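Local coordinates for protein Cfl (Pectobacterium brasiliense, PDB 7A9J) that is a coronafacic acid ligase of the ATP-dependent AMP-binding enzyme family, which probably activates carboxylic acids as adenylates for coupling to amines or thiols, at residues A230-W241 with P276-N285; F326-Y334 with V343-A351. The protein carries 1 engineered substitution. All coordinates share one frame; numbering follows the deposited sequence.

Interaction 1 of 2, residues A230-W241 with P276-N285; sequences AILSLVDLISPW and PAWIAGTPSN. With R4Z (6-ethyl-1-oxidanylidene-indene-4-carboxylic acid), chain B.
Trp241 turns its CG anti to the backbone N (chi1 -171°), and this lays the indole against Ala280 and Gly281. Its CH2 packs on Ala280 CB at 3.7 Å, and Gly281 O lies at the ring edge, near its plane. One indole face is covered by the bound indenone acid, with ligand C03 3.7 Å from Trp241 CE2. Pro240 CB touches the ligand's ethyl end. Leu234 CG stands anti to its carbonyl carbon (chi1 -64°). This sends CD1 to Ile279 CG2 at 3.8 Å. Asn285 runs past it the opposite way, its amide beside Leu234 CB.

Strands 230-233 and 278-281 run parallel in the large N-terminal domain of the adenylate-forming fold, beside the acid pocket. Leu232 N donates to Trp278 O and Leu232 O accepts from Ala280 N, both at 2.8 Å. Leu234 N bonds Ala280 O almost straight (N-H...O 174°). Ile231 CG2 packs obliquely on Trp278 CE3, on the face where Ile245 of helix 240-251 touches both residues. On the other face Leu232 and Ile279 pack on Leu271 of helix 267-274; Leu234, past the strand, touches Ile267 there.

Thr282 and Asn285 form a capping box at the start of helix 283-294. Asn285 N donates to Thr282 OG1 at 2.9 Å, and Asn285 OD1 takes the Thr282 N-H on a lone pair, in the amide plane. A water joins Asn285 ND2 to Leu234 O.

Interaction 2 of 2, residues F326-Y334 with V343-A351; sequences FGSHLQSSY and VIYHHDIYA. With R4Z (6-ethyl-1-oxidanylidene-indene-4-carboxylic acid), chain B.
Gln331 and Tyr345 meet through their polar ends. The Gln331 chain is extended beyond CG (chi2 -171°), which carries OE1 to the ring edge of Tyr345. Tyr345 OH donates to Gln331 OE1 at 2.6 Å, from above the amide plane and not along a lone pair. Asn218 is a second partner of this hydroxyl.

Ser332 OG sits between its backbone N and carbonyl carbon (chi1 58°), 3.2 Å from His346 CB. Ile349 CD1 presses on Ser332 CB at 3.4 Å, a tight carbon contact, and also touches Leu330 CG. The His346 ring has Ile349 CA over one face, and its NE2 bonds Ser356.

Tyr334 lies alongside Ile344, CD1 to CD1 at 4.0 Å, while Val343 CG2 approaches the ring edge. Val343 and Ile344 both face Tyr334 in a classic beta bulge, and both their N-H groups bond Tyr334 O. Ser333 OG donates to ligand O01 at 2.7 Å.

The two strands form an antiparallel hairpin. Strand 331-335 also pairs with strand 306-311, and strand 342-346 with strand 356-360. Helix 316-326 packs on Leu330 and Ile349, and strand 376-381 on Tyr334 and Ile344.

How the interactions relate
Both interactions are largely buried. Interaction 1 lies nearer the centre of the chain, while interaction 2 reaches the surface at His347. Strand 306-311 stands between them, pairing with 278-281 on one side and 331-335 on the other. Interaction 1 joins parallel strands with 44 residues between them, by backbone bonds with aliphatic and indole packing on the faces. Interaction 2 joins neighbouring antiparallel strands and carries more polar side chains, with waters linking His329, Leu330 and Tyr350 to Asp348. The two touch where Trp241 CZ2 meets Ser333 CB at 4.0 Å. There they share the ligand: interaction 1 supplies an aromatic face, interaction 2 a hydroxyl donor.

Interaction 1 of 2, residues A230-W241 with P276-N285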
loop_
_atom_site.group_PDB
_atom_site.type_symbol
_atom_site.label_atom_id
_atom_site.label_comp_id
_atom_site.label_asym_id
_atom_site.label_seq_id
_atom_site.Cartn_x
_atom_site.Cartn_y
_atom_site.Cartn_z
ATOM N N ALA A 230 6.956 12.622 -13.087
ATOM C CA ALA A 230 5.941 12.802 -12.054
ATOM C C ALA A 230 5.527 11.433 -11.509
ATOM O O ALA A 230 5.284 10.493 -12.266
ATOM C CB ALA A 230 4.701 13.521 -12.603
ATOM N N ILE A 231 5.411 11.359 -10.199
ATOM C CA ILE A 231 5.124 10.128 -9.446
ATOM C C ILE A 231 3.702 10.250 -8.961
ATOM O O ILE A 231 3.339 11.267 -8.366
ATOM C CB ILE A 231 6.122 9.980 -8.267
ATOM C CG1 ILE A 231 7.398 9.258 -8.696
ATOM C CG2 ILE A 231 5.517 9.279 -7.013
ATOM C CD1 ILE A 231 7.887 9.538 -10.035
ATOM N N LEU A 232 2.894 9.188 -9.164
ATOM C CA LEU A 232 1.526 9.181 -8.700
ATOM C C LEU A 232 1.353 8.010 -7.750
ATOM O O LEU A 232 1.749 6.873 -8.071
ATOM C CB LEU A 232 0.544 9.026 -9.861
ATOM C CG LEU A 232 -0.889 8.701 -9.538
ATOM C CD1 LEU A 232 -1.482 9.829 -8.697
ATOM C CD2 LEU A 232 -1.707 8.449 -10.874
ATOM N N SER A 233 0.749 8.265 -6.603
ATOM C CA SER A 233 0.302 7.140 -5.765
ATOM C C SER A 233 -1.214 7.177 -5.662
ATOM O O SER A 233 -1.785 8.186 -5.215
ATOM C CB SER A 233 0.927 7.182 -4.362
ATOM O OG SER A 233 0.354 6.109 -3.583
ATOM N N LEU A 234 -1.871 6.057 -6.053
ATOM C CA LEU A 234 -3.317 6.013 -5.986
ATOM C C LEU A 234 -3.812 5.754 -4.559
ATOM O O LEU A 234 -5.009 5.941 -4.290
ATOM C CB LEU A 234 -3.850 4.914 -6.919
ATOM C CG LEU A 234 -3.505 5.264 -8.377
ATOM C CD1 LEU A 234 -3.864 4.091 -9.260
ATOM C CD2 LEU A 234 -4.292 6.499 -8.841
ATOM N N VAL A 235 -2.923 5.382 -3.649
ATOM C CA VAL A 235 -3.329 5.179 -2.262
ATOM C C VAL A 235 -3.363 6.569 -1.603
ATOM O O VAL A 235 -2.488 7.365 -1.883
ATOM C CB VAL A 235 -2.301 4.283 -1.588
ATOM C CG1 VAL A 235 -2.528 4.291 -0.096
ATOM C CG2 VAL A 235 -2.433 2.801 -2.195
ATOM N N ASP A 236 -4.370 6.849 -0.779
ATOM C CA ASP A 236 -4.452 8.163 -0.138
ATOM C C ASP A 236 -3.145 8.576 0.512
ATOM O O ASP A 236 -2.461 7.784 1.174
ATOM C CB ASP A 236 -5.544 8.205 0.955
ATOM C CG ASP A 236 -6.942 7.870 0.462
ATOM O OD1 ASP A 236 -7.269 8.064 -0.728
ATOM O OD2 ASP A 236 -7.742 7.446 1.313
ATOM N N LEU A 237 -2.851 9.896 0.405
ATOM C CA LEU A 237 -1.630 10.437 0.989
ATOM C C LEU A 237 -1.647 10.397 2.514
ATOM O O LEU A 237 -0.598 10.513 3.144
ATOM C CB LEU A 237 -1.437 11.903 0.483
ATOM C CG LEU A 237 -0.213 12.659 1.012
ATOM C CD1 LEU A 237 1.100 11.914 0.757
ATOM C CD2 LEU A 237 -0.278 14.066 0.290
ATOM N N ILE A 238 -2.807 10.187 3.116
ATOM C CA ILE A 238 -2.883 9.984 4.563
ATOM C C ILE A 238 -2.408 8.585 4.949
ATOM O O ILE A 238 -2.185 8.318 6.125
ATOM C CB ILE A 238 -4.328 10.281 4.997
ATOM C CG1 ILE A 238 -4.417 10.838 6.439
ATOM C CG2 ILE A 238 -5.191 9.043 4.922
ATOM C CD1 ILE A 238 -3.765 12.238 6.651
ATOM N N SER A 239 -2.201 7.723 3.989
ATOM C CA SER A 239 -1.828 6.314 4.322
ATOM C C SER A 239 -0.303 6.143 4.301
ATOM O O SER A 239 0.372 6.669 3.419
ATOM C CB SER A 239 -2.464 5.387 3.303
ATOM O OG SER A 239 -2.210 4.026 3.672
ATOM N N PRO A 240 0.315 5.443 5.236
ATOM C CA PRO A 240 1.798 5.389 5.306
ATOM C C PRO A 240 2.568 5.038 4.028
ATOM O O PRO A 240 3.580 5.673 3.760
ATOM C CB PRO A 240 2.043 4.279 6.366
ATOM C CG PRO A 240 0.970 4.490 7.336
ATOM C CD PRO A 240 -0.306 4.782 6.414
ATOM N N TRP A 241 2.124 4.066 3.219
ATOM C CA TRP A 241 2.895 3.814 1.999
ATOM C C TRP A 241 3.005 5.078 1.113
ATOM O O TRP A 241 4.065 5.361 0.563
ATOM C CB TRP A 241 2.268 2.683 1.194
ATOM C CG TRP A 241 3.104 2.205 0.035
ATOM C CD1 TRP A 241 4.476 2.189 -0.063
ATOM C CD2 TRP A 241 2.595 1.631 -1.163
ATOM N NE1 TRP A 241 4.860 1.655 -1.299
ATOM C CE2 TRP A 241 3.718 1.318 -1.985
ATOM C CE3 TRP A 241 1.295 1.371 -1.623
ATOM C CZ2 TRP A 241 3.576 0.768 -3.257
ATOM C CZ3 TRP A 241 1.143 0.834 -2.863
ATOM C CH2 TRP A 241 2.283 0.562 -3.678
ATOM N N PRO A 276 1.457 10.470 -15.755
ATOM C CA PRO A 276 2.545 10.274 -14.806
ATOM C C PRO A 276 3.543 9.237 -15.334
ATOM O O PRO A 276 3.225 8.389 -16.177
ATOM C CB PRO A 276 1.832 9.771 -13.547
ATOM C CG PRO A 276 0.588 9.100 -14.081
ATOM C CD PRO A 276 0.176 9.917 -15.257
ATOM N N ALA A 277 4.773 9.332 -14.850
ATOM C CA ALA A 277 5.830 8.406 -15.248
ATOM C C ALA A 277 5.820 7.143 -14.409
ATOM O O ALA A 277 6.411 6.133 -14.827
ATOM C CB ALA A 277 7.214 9.053 -15.098
ATOM N N TRP A 278 5.164 7.182 -13.244
ATOM C CA TRP A 278 5.258 6.105 -12.267
ATOM C C TRP A 278 3.970 6.129 -11.473
ATOM O O TRP A 278 3.517 7.218 -11.078
ATOM C CB TRP A 278 6.477 6.335 -11.379
ATOM C CG TRP A 278 6.797 5.223 -10.388
ATOM C CD1 TRP A 278 7.739 4.252 -10.549
ATOM C CD2 TRP A 278 6.306 5.104 -9.066
ATOM N NE1 TRP A 278 7.843 3.510 -9.399
ATOM C CE2 TRP A 278 6.950 4.004 -8.479
ATOM C CE3 TRP A 278 5.334 5.820 -8.321
ATOM C CZ2 TRP A 278 6.704 3.587 -7.170
ATOM C CZ3 TRP A 278 5.062 5.398 -7.009
ATOM C CH2 TRP A 278 5.766 4.303 -6.434
ATOM N N ILE A 279 3.355 4.954 -11.266
ATOM C CA ILE A 279 2.066 4.878 -10.593
ATOM C C ILE A 279 2.172 3.762 -9.558
ATOM O O ILE A 279 2.382 2.588 -9.925
ATOM C CB ILE A 279 0.930 4.532 -11.567
ATOM C CG1 ILE A 279 0.893 5.536 -12.731
ATOM C CG2 ILE A 279 -0.392 4.470 -10.819
ATOM C CD1 ILE A 279 -0.186 5.163 -13.768
ATOM N N ALA A 280 1.932 4.097 -8.300
ATOM C CA ALA A 280 1.720 3.082 -7.272
ATOM C C ALA A 280 0.233 2.888 -7.015
ATOM O O ALA A 280 -0.564 3.814 -7.113
ATOM C CB ALA A 280 2.438 3.482 -5.966
ATOM N N GLY A 281 -0.157 1.647 -6.673
ATOM C CA GLY A 281 -1.573 1.431 -6.378
ATOM C C GLY A 281 -1.739 0.061 -5.738
ATOM O O GLY A 281 -0.794 -0.725 -5.652
ATOM N N THR A 282 -2.936 -0.171 -5.212
ATOM C CA THR A 282 -3.297 -1.573 -4.837
ATOM C C THR A 282 -3.497 -2.440 -6.059
ATOM O O THR A 282 -3.712 -1.959 -7.167
ATOM C CB THR A 282 -4.585 -1.596 -4.032
ATOM O OG1 THR A 282 -5.681 -1.236 -4.888
ATOM C CG2 THR A 282 -4.458 -0.684 -2.809
ATOM N N PRO A 283 -3.516 -3.774 -5.876
ATOM C CA PRO A 283 -3.875 -4.607 -7.018
ATOM C C PRO A 283 -5.241 -4.252 -7.549
ATOM O O PRO A 283 -5.516 -4.300 -8.765
ATOM C CB PRO A 283 -3.851 -6.038 -6.423
ATOM C CG PRO A 283 -2.737 -5.973 -5.435
ATOM C CD PRO A 283 -2.842 -4.514 -4.809
ATOM N N SER A 284 -6.147 -3.934 -6.637
ATOM C CA SER A 284 -7.471 -3.526 -7.054
ATOM C C SER A 284 -7.433 -2.305 -7.971
ATOM O O SER A 284 -8.238 -2.217 -8.910
ATOM C CB SER A 284 -8.324 -3.224 -5.826
ATOM O OG SER A 284 -9.583 -2.747 -6.247
ATOM N N ASN A 285 -6.589 -1.315 -7.645
ATOM C CA ASN A 285 -6.451 -0.130 -8.504
ATOM C C ASN A 285 -6.149 -0.551 -9.933
ATOM O O ASN A 285 -6.786 -0.088 -10.878
ATOM C CB ASN A 285 -5.317 0.788 -8.017
ATOM C CG ASN A 285 -5.703 1.675 -6.850
ATOM O OD1 ASN A 285 -5.012 1.711 -5.841
ATOM N ND2 ASN A 285 -6.805 2.421 -6.988
HETATM C C13 R4Z B . 4.634 0.381 5.149
HETATM C C15 R4Z B . 4.654 -0.677 2.843
HETATM C C02 R4Z B . 4.485 -1.681 0.452
HETATM C C03 R4Z B . 3.522 -2.072 -0.478
HETATM C C04 R4Z B . 2.184 -1.909 0.246
HETATM C C05 R4Z B . 4.024 -1.176 1.714
HETATM C C06 R4Z B . 2.609 -1.254 1.667
HETATM C C07 R4Z B . 1.887 -0.799 2.764
HETATM C C08 R4Z B . 0.352 -0.873 2.737
HETATM C C11 R4Z B . 2.533 -0.262 3.877
HETATM C C12 R4Z B . 3.931 -0.191 3.935
HETATM C C14 R4Z B . 4.579 1.936 5.134
HETATM O O01 R4Z B . 5.658 -1.768 0.199
HETATM O O09 R4Z B . -0.275 -0.200 3.599
HETATM O O10 R4Z B . -0.288 -1.588 1.901
HETATM O O HOH W 1 -7.200 4.623 -4.876
#

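Interaction 2 of 2, residues F326-Y334 with V343-A351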
loop_
_atom_site.group_PDB
_atom_site.type_symbol
_atom_site.label_atom_id
_atom_site.label_comp_id
_atom_site.label_asym_id
_atom_site.label_seq_id
_atom_site.Cartn_x
_atom_site.Cartn_y
_atom_site.Cartn_z
ATOM N N PHE A 326 -1.778 -3.605 -21.493
ATOM C CA PHE A 326 -1.057 -2.383 -21.788
ATOM C C PHE A 326 0.344 -2.571 -22.337
ATOM O O PHE A 326 0.975 -1.573 -22.702
ATOM C CB PHE A 326 -0.950 -1.531 -20.515
ATOM C CG PHE A 326 -2.278 -1.119 -19.993
ATOM C CD1 PHE A 326 -2.988 -0.114 -20.626
ATOM C CD2 PHE A 326 -2.824 -1.739 -18.875
ATOM C CE1 PHE A 326 -4.232 0.274 -20.147
ATOM C CE2 PHE A 326 -4.064 -1.367 -18.397
ATOM C CZ PHE A 326 -4.768 -0.370 -19.038
ATOM N N GLY A 327 0.872 -3.792 -22.365
ATOM C CA GLY A 327 2.280 -3.935 -22.689
ATOM C C GLY A 327 3.217 -3.306 -21.678
ATOM O O GLY A 327 4.357 -2.976 -22.020
ATOM N N SER A 328 2.754 -3.087 -20.450
ATOM C CA SER A 328 3.560 -2.495 -19.392
ATOM C C SER A 328 3.955 -3.629 -18.457
ATOM O O SER A 328 3.235 -4.630 -18.339
ATOM C CB SER A 328 2.768 -1.400 -18.651
ATOM O OG SER A 328 3.484 -0.730 -17.593
ATOM N N HIS A 329 5.092 -3.465 -17.777
ATOM C CA HIS A 329 5.733 -4.560 -17.042
ATOM C C HIS A 329 5.538 -4.268 -15.566
ATOM O O HIS A 329 6.270 -3.454 -14.987
ATOM C CB HIS A 329 7.198 -4.654 -17.407
ATOM C CG HIS A 329 7.430 -4.754 -18.887
ATOM N ND1 HIS A 329 7.638 -5.956 -19.522
ATOM C CD2 HIS A 329 7.446 -3.800 -19.863
ATOM C CE1 HIS A 329 7.798 -5.749 -20.818
ATOM N NE2 HIS A 329 7.699 -4.447 -21.050
ATOM N N LEU A 330 4.491 -4.852 -14.982
ATOM C CA LEU A 330 4.116 -4.523 -13.611
ATOM C C LEU A 330 5.219 -4.879 -12.627
ATOM O O LEU A 330 5.938 -5.877 -12.789
ATOM C CB LEU A 330 2.823 -5.269 -13.223
ATOM C CG LEU A 330 2.156 -4.820 -11.907
ATOM C CD1 LEU A 330 1.569 -3.379 -12.008
ATOM C CD2 LEU A 330 1.001 -5.835 -11.638
ATOM N N GLN A 331 5.326 -4.066 -11.581
ATOM C CA GLN A 331 6.254 -4.284 -10.492
ATOM C C GLN A 331 5.417 -4.493 -9.245
ATOM O O GLN A 331 4.248 -4.123 -9.214
ATOM C CB GLN A 331 7.204 -3.076 -10.327
ATOM C CG GLN A 331 7.919 -2.805 -11.654
ATOM C CD GLN A 331 9.047 -1.766 -11.516
ATOM O OE1 GLN A 331 9.224 -1.194 -10.456
ATOM N NE2 GLN A 331 9.839 -1.624 -12.549
ATOM N N SER A 332 6.048 -4.966 -8.190
ATOM C CA SER A 332 5.304 -5.017 -6.944
ATOM C C SER A 332 6.201 -4.649 -5.782
ATOM O O SER A 332 7.417 -4.768 -5.829
ATOM C CB SER A 332 4.654 -6.434 -6.688
ATOM O OG SER A 332 5.657 -7.445 -6.679
ATOM N N SER A 333 5.534 -4.230 -4.705
ATOM C CA SER A 333 6.212 -3.871 -3.481
ATOM C C SER A 333 5.495 -4.584 -2.351
ATOM O O SER A 333 4.277 -4.741 -2.378
ATOM C CB SER A 333 6.188 -2.296 -3.323
ATOM O OG SER A 333 6.921 -1.928 -2.162
ATOM N N TYR A 334 6.255 -5.094 -1.417
ATOM C CA TYR A 334 5.701 -5.891 -0.343
ATOM C C TYR A 334 6.223 -5.288 0.942
ATOM O O TYR A 334 7.430 -5.186 1.121
ATOM C CB TYR A 334 6.157 -7.333 -0.504
ATOM C CG TYR A 334 5.824 -8.333 0.595
ATOM C CD1 TYR A 334 6.552 -8.376 1.787
ATOM C CD2 TYR A 334 4.843 -9.300 0.393
ATOM C CE1 TYR A 334 6.292 -9.384 2.756
ATOM C CE2 TYR A 334 4.554 -10.256 1.375
ATOM C CZ TYR A 334 5.302 -10.307 2.538
ATOM O OH TYR A 334 5.030 -11.307 3.505
ATOM N N VAL A 343 9.826 -3.784 2.058
ATOM C CA VAL A 343 11.025 -4.577 2.322
ATOM C C VAL A 343 11.400 -5.514 1.194
ATOM O O VAL A 343 12.533 -5.979 1.153
ATOM C CB VAL A 343 10.865 -5.395 3.629
ATOM C CG1 VAL A 343 10.851 -4.381 4.821
ATOM C CG2 VAL A 343 9.585 -6.266 3.617
ATOM N N ILE A 344 10.467 -5.892 0.341
ATOM C CA ILE A 344 10.739 -6.814 -0.750
ATOM C C ILE A 344 10.142 -6.197 -2.008
ATOM O O ILE A 344 9.016 -5.695 -1.988
ATOM C CB ILE A 344 10.156 -8.219 -0.455
ATOM C CG1 ILE A 344 10.927 -8.855 0.690
ATOM C CG2 ILE A 344 10.286 -9.091 -1.710
ATOM C CD1 ILE A 344 10.189 -10.088 1.380
ATOM N N TYR A 345 10.911 -6.210 -3.076
ATOM C CA TYR A 345 10.551 -5.490 -4.274
ATOM C C TYR A 345 10.725 -6.373 -5.488
ATOM O O TYR A 345 11.778 -6.989 -5.656
ATOM C CB TYR A 345 11.430 -4.257 -4.337
ATOM C CG TYR A 345 11.424 -3.476 -5.630
ATOM C CD1 TYR A 345 10.245 -3.095 -6.236
ATOM C CD2 TYR A 345 12.633 -3.110 -6.220
ATOM C CE1 TYR A 345 10.238 -2.351 -7.444
ATOM C CE2 TYR A 345 12.661 -2.384 -7.429
ATOM C CZ TYR A 345 11.449 -2.006 -8.028
ATOM O OH TYR A 345 11.494 -1.268 -9.195
ATOM N N HIS A 346 9.688 -6.428 -6.331
ATOM C CA HIS A 346 9.753 -7.206 -7.544
ATOM C C HIS A 346 9.794 -6.239 -8.715
ATOM O O HIS A 346 8.776 -5.642 -9.068
ATOM C CB HIS A 346 8.567 -8.170 -7.650
ATOM C CG HIS A 346 8.862 -9.306 -8.550
ATOM N ND1 HIS A 346 9.717 -9.182 -9.626
ATOM C CD2 HIS A 346 8.486 -10.615 -8.503
ATOM C CE1 HIS A 346 9.855 -10.372 -10.206
ATOM N NE2 HIS A 346 9.141 -11.258 -9.527
ATOM N N HIS A 347 10.979 -6.031 -9.279
ATOM C CA HIS A 347 11.075 -5.025 -10.330
ATOM C C HIS A 347 10.598 -5.552 -11.680
ATOM O O HIS A 347 10.573 -4.807 -12.628
ATOM C CB HIS A 347 12.534 -4.549 -10.425
ATOM C CG HIS A 347 13.474 -5.654 -10.717
ATOM N ND1 HIS A 347 14.005 -6.439 -9.716
ATOM C CD2 HIS A 347 13.960 -6.127 -11.887
ATOM C CE1 HIS A 347 14.801 -7.356 -10.261
ATOM N NE2 HIS A 347 14.781 -7.204 -11.574
ATOM N N ASP A 348 10.149 -6.829 -11.795
ATOM C CA ASP A 348 9.606 -7.277 -13.073
ATOM C C ASP A 348 8.792 -8.583 -12.893
ATOM O O ASP A 348 9.261 -9.654 -13.193
ATOM C CB ASP A 348 10.764 -7.485 -14.062
ATOM C CG ASP A 348 10.319 -7.709 -15.491
ATOM O OD1 ASP A 348 11.258 -7.806 -16.323
ATOM O OD2 ASP A 348 9.112 -7.862 -15.819
ATOM N N ILE A 349 7.566 -8.463 -12.383
ATOM C CA ILE A 349 6.803 -9.656 -11.980
ATOM C C ILE A 349 6.620 -10.596 -13.143
ATOM O O ILE A 349 6.729 -11.821 -13.004
ATOM C CB ILE A 349 5.439 -9.213 -11.442
ATOM C CG1 ILE A 349 5.621 -8.260 -10.267
ATOM C CG2 ILE A 349 4.699 -10.522 -10.984
ATOM C CD1 ILE A 349 4.254 -7.580 -9.909
ATOM N N TYR A 350 6.282 -10.041 -14.310
ATOM C CA TYR A 350 5.856 -10.866 -15.402
ATOM C C TYR A 350 7.012 -11.693 -15.963
ATOM O O TYR A 350 6.792 -12.716 -16.612
ATOM C CB TYR A 350 5.217 -9.976 -16.453
ATOM C CG TYR A 350 4.628 -10.705 -17.608
ATOM C CD1 TYR A 350 3.715 -11.779 -17.429
ATOM C CD2 TYR A 350 4.971 -10.370 -18.897
ATOM C CE1 TYR A 350 3.193 -12.441 -18.487
ATOM C CE2 TYR A 350 4.436 -11.041 -19.988
ATOM C CZ TYR A 350 3.536 -12.068 -19.779
ATOM O OH TYR A 350 3.017 -12.756 -20.838
ATOM N N ALA A 351 8.260 -11.247 -15.707
ATOM C CA ALA A 351 9.417 -11.999 -16.191
ATOM C C ALA A 351 9.539 -13.396 -15.544
ATOM O O ALA A 351 10.233 -14.288 -16.060
ATOM C CB ALA A 351 10.687 -11.199 -15.899
HETATM C C13 R4Z B . 4.634 0.381 5.149
HETATM C C15 R4Z B . 4.654 -0.677 2.843
HETATM C C02 R4Z B . 4.485 -1.681 0.452
HETATM C C03 R4Z B . 3.522 -2.072 -0.478
HETATM C C04 R4Z B . 2.184 -1.909 0.246
HETATM C C05 R4Z B . 4.024 -1.176 1.714
HETATM C C06 R4Z B . 2.609 -1.254 1.667
HETATM C C07 R4Z B . 1.887 -0.799 2.764
HETATM C C08 R4Z B . 0.352 -0.873 2.737
HETATM C C11 R4Z B . 2.533 -0.262 3.877
HETATM C C12 R4Z B . 3.931 -0.191 3.935
HETATM C C14 R4Z B . 4.579 1.936 5.134
HETATM O O01 R4Z B . 5.658 -1.768 0.199
HETATM O O09 R4Z B . -0.275 -0.200 3.599
HETATM O O10 R4Z B . -0.288 -1.588 1.901
HETATM O O HOH W 2 8.549 -8.400 -18.193
HETATM O O HOH W 3 6.494 -7.270 -15.096
#